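Beta-phosphoglucomutase (Clostridium difficile, PDB 4GIB) probably interconverts beta-D-glucose 1-phosphate and beta-D-glucose 6-phosphate as a magnesium-dependent phosphomutase of the HAD-like superfamily. Local coordinates at residues R49-K54 and E74-I79; L124-K129 and S154-F159. All blocks are in the same frame, centred on the assembly; numbering follows the deposited sequence. Where two conformers were deposited one is given.

Interaction 1: residues R49-K54 and E74-I79; sequences RKLAHK and ESLDRI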
loop_
_atom_site.group_PDB
_atom_site.type_symbol
_atom_site.label_atom_id
_atom_site.label_comp_id
_atom_site.label_asym_id
_atom_site.label_seq_id
_atom_site.Cartn_x
_atom_site.Cartn_y
_atom_site.Cartn_z
ATOM N N ARG A 49 -10.358 -9.456 12.522
ATOM C CA ARG A 49 -10.518 -9.924 13.889
ATOM C C ARG A 49 -11.871 -10.605 14.125
ATOM O O ARG A 49 -11.936 -11.627 14.792
ATOM C CB ARG A 49 -10.347 -8.774 14.862
ATOM C CG ARG A 49 -10.409 -9.190 16.294
ATOM C CD ARG A 49 -10.155 -8.019 17.186
ATOM N NE ARG A 49 -11.157 -6.970 17.018
ATOM C CZ ARG A 49 -11.134 -5.819 17.675
ATOM N NH1 ARG A 49 -10.156 -5.566 18.532
ATOM N NH2 ARG A 49 -12.086 -4.917 17.469
ATOM N N LYS A 50 -12.943 -10.035 13.585
ATOM C CA LYS A 50 -14.295 -10.598 13.749
ATOM C C LYS A 50 -14.416 -11.992 13.102
ATOM O O LYS A 50 -14.978 -12.908 13.688
ATOM C CB LYS A 50 -15.343 -9.641 13.175
ATOM C CG LYS A 50 -16.784 -10.081 13.364
ATOM C CD LYS A 50 -17.760 -9.026 12.852
ATOM C CE LYS A 50 -19.193 -9.529 12.939
ATOM N NZ LYS A 50 -20.157 -8.582 12.331
ATOM N N LEU A 51 -13.875 -12.148 11.904
ATOM C CA LEU A 51 -13.917 -13.434 11.202
ATOM C C LEU A 51 -12.970 -14.443 11.840
ATOM O O LEU A 51 -13.279 -15.609 11.904
ATOM C CB LEU A 51 -13.540 -13.250 9.731
ATOM C CG LEU A 51 -13.759 -14.486 8.842
ATOM C CD1 LEU A 51 -15.299 -14.724 8.610
ATOM C CD2 LEU A 51 -13.058 -14.295 7.538
ATOM N N ALA A 52 -11.804 -13.978 12.295
ATOM C CA ALA A 52 -10.831 -14.831 12.942
ATOM C C ALA A 52 -11.399 -15.428 14.232
ATOM O O ALA A 52 -11.215 -16.616 14.487
ATOM C CB ALA A 52 -9.538 -14.062 13.231
ATOM N N HIS A 53 -12.087 -14.615 15.048
ATOM C CA HIS A 53 -12.679 -15.147 16.272
ATOM C C HIS A 53 -13.588 -16.319 15.982
ATOM O O HIS A 53 -13.658 -17.225 16.788
ATOM C CB HIS A 53 -13.455 -14.105 17.104
ATOM C CG HIS A 53 -12.577 -13.127 17.817
ATOM N ND1 HIS A 53 -12.944 -11.819 18.041
ATOM C CD2 HIS A 53 -11.328 -13.258 18.324
ATOM C CE1 HIS A 53 -11.974 -11.195 18.689
ATOM N NE2 HIS A 53 -10.978 -12.042 18.866
ATOM N N LYS A 54 -14.274 -16.297 14.838
ATOM C CA LYS A 54 -15.186 -17.397 14.462
ATOM C C LYS A 54 -14.501 -18.712 14.119
ATOM O O LYS A 54 -15.194 -19.712 13.888
ATOM C CB LYS A 54 -16.092 -16.992 13.292
ATOM C CG LYS A 54 -17.087 -15.898 13.653
ATOM C CD LYS A 54 -17.930 -15.493 12.450
ATOM C CE LYS A 54 -18.887 -14.364 12.818
ATOM N NZ LYS A 54 -19.817 -14.025 11.711
ATOM N N GLU A 74 -4.769 -13.983 0.451
ATOM C CA GLU A 74 -3.496 -14.324 1.070
ATOM C C GLU A 74 -3.575 -14.014 2.559
ATOM O O GLU A 74 -3.114 -14.815 3.386
ATOM C CB GLU A 74 -2.327 -13.570 0.434
ATOM C CG GLU A 74 -0.973 -13.830 1.101
ATOM C CD GLU A 74 -0.561 -15.308 1.129
ATOM O OE1 GLU A 74 -1.065 -16.092 0.296
ATOM O OE2 GLU A 74 0.290 -15.681 1.979
ATOM N N SER A 75 -4.174 -12.861 2.888
ATOM C CA SER A 75 -4.340 -12.425 4.270
ATOM C C SER A 75 -5.117 -13.452 5.059
ATOM O O SER A 75 -4.751 -13.762 6.179
ATOM C CB SER A 75 -5.055 -11.064 4.344
ATOM O OG SER A 75 -4.301 -10.069 3.699
ATOM N N LEU A 76 -6.182 -13.988 4.462
ATOM C CA LEU A 76 -6.994 -15.003 5.109
ATOM C C LEU A 76 -6.174 -16.273 5.381
ATOM O O LEU A 76 -6.274 -16.838 6.464
ATOM C CB LEU A 76 -8.281 -15.315 4.295
ATOM C CG LEU A 76 -9.192 -16.430 4.846
ATOM C CD1 LEU A 76 -9.618 -16.134 6.280
ATOM C CD2 LEU A 76 -10.425 -16.664 3.967
ATOM N N ASP A 77 -5.382 -16.719 4.404
ATOM C CA ASP A 77 -4.521 -17.916 4.558
ATOM C C ASP A 77 -3.506 -17.750 5.686
ATOM O O ASP A 77 -3.234 -18.701 6.427
ATOM C CB ASP A 77 -3.774 -18.272 3.247
ATOM C CG ASP A 77 -4.581 -19.169 2.316
ATOM O OD1 ASP A 77 -5.710 -19.587 2.670
ATOM O OD2 ASP A 77 -4.073 -19.492 1.225
ATOM N N ARG A 78 -2.929 -16.561 5.809
ATOM C CA ARG A 78 -2.001 -16.298 6.897
ATOM C C ARG A 78 -2.716 -16.336 8.263
ATOM O O ARG A 78 -2.158 -16.801 9.247
ATOM C CB ARG A 78 -1.277 -14.967 6.694
ATOM C CG ARG A 78 -0.362 -14.983 5.502
ATOM C CD ARG A 78 0.419 -13.707 5.357
ATOM N NE ARG A 78 1.148 -13.710 4.100
ATOM C CZ ARG A 78 2.019 -12.780 3.725
ATOM N NH1 ARG A 78 2.286 -11.745 4.521
ATOM N NH2 ARG A 78 2.625 -12.886 2.547
ATOM N N ILE A 79 -3.951 -15.858 8.324
ATOM C CA ILE A 79 -4.690 -15.918 9.578
ATOM C C ILE A 79 -4.935 -17.383 9.943
ATOM O O ILE A 79 -4.691 -17.794 11.072
ATOM C CB ILE A 79 -6.031 -15.168 9.504
ATOM C CG1 ILE A 79 -5.785 -13.670 9.276
ATOM C CG2 ILE A 79 -6.809 -15.357 10.798
ATOM C CD1 ILE A 79 -7.058 -12.875 9.039
#
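A52 lays its methyl against the branch methyl of I79, CB of A52 standing 3.9 Å from CG2 of I79, in the helical cap domain that beta-phosphoglucomutases of the HAD superfamily carry above their Rossmann-like core. The two residues lie on helices 41-53 and 72-82, and their CA atoms, 7.1 Å apart, mark where these segments come nearest. With only a methyl on A52, the backbones come this close, and I79 meets it through CG2, which its first torsion places anti to the backbone N, while CG1 (chi1 -64°) lies beside that N. W48, one turn before A52 and a predicted substrate-binding residue, also packs on I79, as well as on L76 and S75, so the apolar seam runs up to the probable sugar-phosphate site. S75, itself predicted to bind substrate, bonds through OG to the carbonyl O of S71, just ahead of the helix.

A second apolar pair extends the seam: L51 and L76 cross at about a right angle, and CD2 of L51 lies 4.1 Å from CD1 of L76. Both leucines also touch M97, so a third helix, 91-109, joins the packing. No hydrogen bond links the two segments, and all four touching residues are buried.

On the flank of helix 72-82 turned from helix 41-53, R78 reaches back one turn to E74 in a salt bridge, while its NH1 bonds to the carbonyl of S66. NE of R78 donates to OE2 of E74 over 3.0 Å, nearly straight at 165°, with the oxygen in the guanidinium plane and its anti lone pair used.

Interaction 2: residues L124-K129 and S154-F159; sequences LLIDVK and SDKFDF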
loop_
_atom_site.group_PDB
_atom_site.type_symbol
_atom_site.label_atom_id
_atom_site.label_comp_id
_atom_site.label_asym_id
_atom_site.label_seq_id
_atom_site.Cartn_x
_atom_site.Cartn_y
_atom_site.Cartn_z
ATOM N N LEU A 124 1.534 17.296 -1.641
ATOM C CA LEU A 124 2.500 16.546 -2.441
ATOM C C LEU A 124 1.870 16.207 -3.782
ATOM O O LEU A 124 2.454 16.469 -4.829
ATOM C CB LEU A 124 2.949 15.253 -1.748
ATOM C CG LEU A 124 4.062 14.487 -2.485
ATOM C CD1 LEU A 124 5.330 15.355 -2.598
ATOM C CD2 LEU A 124 4.385 13.179 -1.811
ATOM N N LEU A 125 0.677 15.631 -3.754
ATOM C CA LEU A 125 -0.011 15.246 -4.999
ATOM C C LEU A 125 -0.066 16.419 -5.984
ATOM O O LEU A 125 0.226 16.249 -7.159
ATOM C CB LEU A 125 -1.408 14.693 -4.711
ATOM C CG LEU A 125 -1.471 13.345 -3.972
ATOM C CD1 LEU A 125 -2.909 13.004 -3.614
ATOM C CD2 LEU A 125 -0.830 12.204 -4.779
ATOM N N ILE A 126 -0.412 17.610 -5.500
ATOM C CA ILE A 126 -0.433 18.805 -6.349
ATOM C C ILE A 126 0.942 19.118 -6.963
ATOM O O ILE A 126 1.062 19.233 -8.186
ATOM C CB ILE A 126 -0.886 20.041 -5.561
ATOM C CG1 ILE A 126 -2.344 19.871 -5.110
ATOM C CG2 ILE A 126 -0.711 21.286 -6.395
ATOM C CD1 ILE A 126 -3.255 19.492 -6.198
ATOM N N ASP A 127 1.966 19.256 -6.118
ATOM C CA ASP A 127 3.326 19.553 -6.594
ATOM C C ASP A 127 3.877 18.526 -7.595
ATOM O O ASP A 127 4.589 18.896 -8.522
ATOM C CB ASP A 127 4.307 19.700 -5.418
ATOM C CG ASP A 127 4.056 20.955 -4.595
ATOM O OD1 ASP A 127 3.409 21.900 -5.106
ATOM O OD2 ASP A 127 4.516 21.006 -3.438
ATOM N N VAL A 128 3.589 17.246 -7.401
ATOM C CA VAL A 128 4.058 16.239 -8.347
ATOM C C VAL A 128 3.479 16.560 -9.716
ATOM O O VAL A 128 4.199 16.606 -10.716
ATOM C CB VAL A 128 3.649 14.817 -7.928
ATOM C CG1 VAL A 128 3.918 13.815 -9.045
ATOM C CG2 VAL A 128 4.376 14.415 -6.656
ATOM N N LYS A 129 2.175 16.825 -9.727
ATOM C CA LYS A 129 1.440 17.143 -10.930
ATOM C C LYS A 129 1.970 18.429 -11.599
ATOM O O LYS A 129 2.077 18.480 -12.823
ATOM C CB LYS A 129 -0.051 17.265 -10.584
ATOM C CG LYS A 129 -1.041 16.987 -11.724
ATOM C CD LYS A 129 -1.074 18.037 -12.804
ATOM C CE LYS A 129 -2.199 17.729 -13.794
ATOM N NZ LYS A 129 -2.289 18.737 -14.889
ATOM N N SER A 154 -9.439 10.537 -6.462
ATOM C CA SER A 154 -9.195 9.514 -7.483
ATOM C C SER A 154 -8.708 10.124 -8.810
ATOM O O SER A 154 -7.959 9.484 -9.561
ATOM C CB SER A 154 -10.438 8.650 -7.699
ATOM O OG SER A 154 -11.533 9.451 -8.090
ATOM N N ASP A 155 -9.136 11.359 -9.068
ATOM C CA ASP A 155 -8.777 12.100 -10.273
ATOM C C ASP A 155 -7.292 12.473 -10.330
ATOM O O ASP A 155 -6.764 12.756 -11.401
ATOM C CB ASP A 155 -9.623 13.377 -10.367
ATOM C CG ASP A 155 -9.464 14.281 -9.149
ATOM O OD1 ASP A 155 -9.515 13.774 -8.007
ATOM O OD2 ASP A 155 -9.312 15.510 -9.336
ATOM N N LYS A 156 -6.627 12.487 -9.181
ATOM C CA LYS A 156 -5.206 12.812 -9.125
ATOM C C LYS A 156 -4.314 11.659 -9.620
ATOM O O LYS A 156 -3.153 11.876 -9.947
ATOM C CB LYS A 156 -4.801 13.171 -7.690
ATOM C CG LYS A 156 -5.487 14.413 -7.102
ATOM C CD LYS A 156 -5.123 15.672 -7.874
ATOM C CE LYS A 156 -5.788 16.917 -7.290
ATOM N NZ LYS A 156 -7.279 16.842 -7.332
ATOM N N PHE A 157 -4.859 10.442 -9.661
ATOM C CA PHE A 157 -4.097 9.243 -10.061
ATOM C C PHE A 157 -4.214 8.884 -11.543
ATOM O O PHE A 157 -5.304 8.728 -12.081
ATOM C CB PHE A 157 -4.469 8.052 -9.152
ATOM C CG PHE A 157 -4.058 8.263 -7.711
ATOM C CD1 PHE A 157 -4.831 9.042 -6.864
ATOM C CD2 PHE A 157 -2.871 7.746 -7.227
ATOM C CE1 PHE A 157 -4.438 9.274 -5.548
ATOM C CE2 PHE A 157 -2.478 7.969 -5.915
ATOM C CZ PHE A 157 -3.263 8.737 -5.077
ATOM N N ASP A 158 -3.059 8.775 -12.189
ATOM C CA ASP A 158 -2.981 8.479 -13.623
ATOM C C ASP A 158 -3.200 7.014 -13.892
ATOM O O ASP A 158 -3.734 6.655 -14.933
ATOM C CB ASP A 158 -1.623 8.928 -14.168
ATOM C CG ASP A 158 -1.459 10.435 -14.109
ATOM O OD1 ASP A 158 -2.311 11.119 -14.703
ATOM O OD2 ASP A 158 -0.498 10.933 -13.480
ATOM N N PHE A 159 -2.789 6.174 -12.943
ATOM C CA PHE A 159 -2.969 4.738 -13.046
ATOM C C PHE A 159 -3.113 4.104 -11.664
ATOM O O PHE A 159 -2.424 4.472 -10.722
ATOM C CB PHE A 159 -1.792 4.092 -13.791
ATOM C CG PHE A 159 -1.974 2.624 -14.049
ATOM C CD1 PHE A 159 -2.627 2.183 -15.192
ATOM C CD2 PHE A 159 -1.511 1.676 -13.147
ATOM C CE1 PHE A 159 -2.812 0.815 -15.435
ATOM C CE2 PHE A 159 -1.688 0.304 -13.389
ATOM C CZ PHE A 159 -2.338 -0.118 -14.543
#
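Helix 121-130 packs on one side of the parallel Rossmann-like sheet of the HAD core, and here it meets the short 3-10 turn and loop that lead from helix 144-151 into edge strand 159-160. L125 is the buried link: its CD2 approaches CZ of F157 at 4.2 Å, obliquely to the ring, while its CD1 lies 4.5 Å from CB of K156. Both L125 and F157 also rest on I135 of strand 134-137, so the three side chains pack together between the helix and the sheet.

Nearer the surface, K156 and D155 were each modelled in two conformers. In the conformer given here, CE of K156 comes 3.8 Å from CD1 of I126, an aliphatic contact made by the lysine's methylene chain. A bend at chi4 (-61°) then turns NZ of K156 back to OD2 of D155 at 3.2 Å, a salt bridge that is therefore tentative.

D158 fastens the loop to strand 134-137, its OD2 accepting a bond from the backbone N of I135. Helices packed against a parallel sheet and joined to it through loops are the layout of the Rossmann-like HAD core, to which helix 121-130 and strands 134-137 and 159-160 belong.

In the fold
Interactions 1 and 2 lie on opposite sides of the chain's centre, their own centres about 34 Å apart and their nearest atoms about 20 Å apart, and they share no helix or strand. Segments 49-54 and 74-79 join two cap helices in a wholly buried, aliphatic contact close to predicted substrate-binding residues. Segments 124-129 and 154-159 instead join a helix of the core to a loop at the edge of the sheet, where a buried leucine-phenylalanine pair gives way to an isoleucine-lysine contact near the surface. Neither contact uses a hydrogen bond between its segments; the E74-R78 salt bridge, and the less certain D155-K156 one, each stay within one segment.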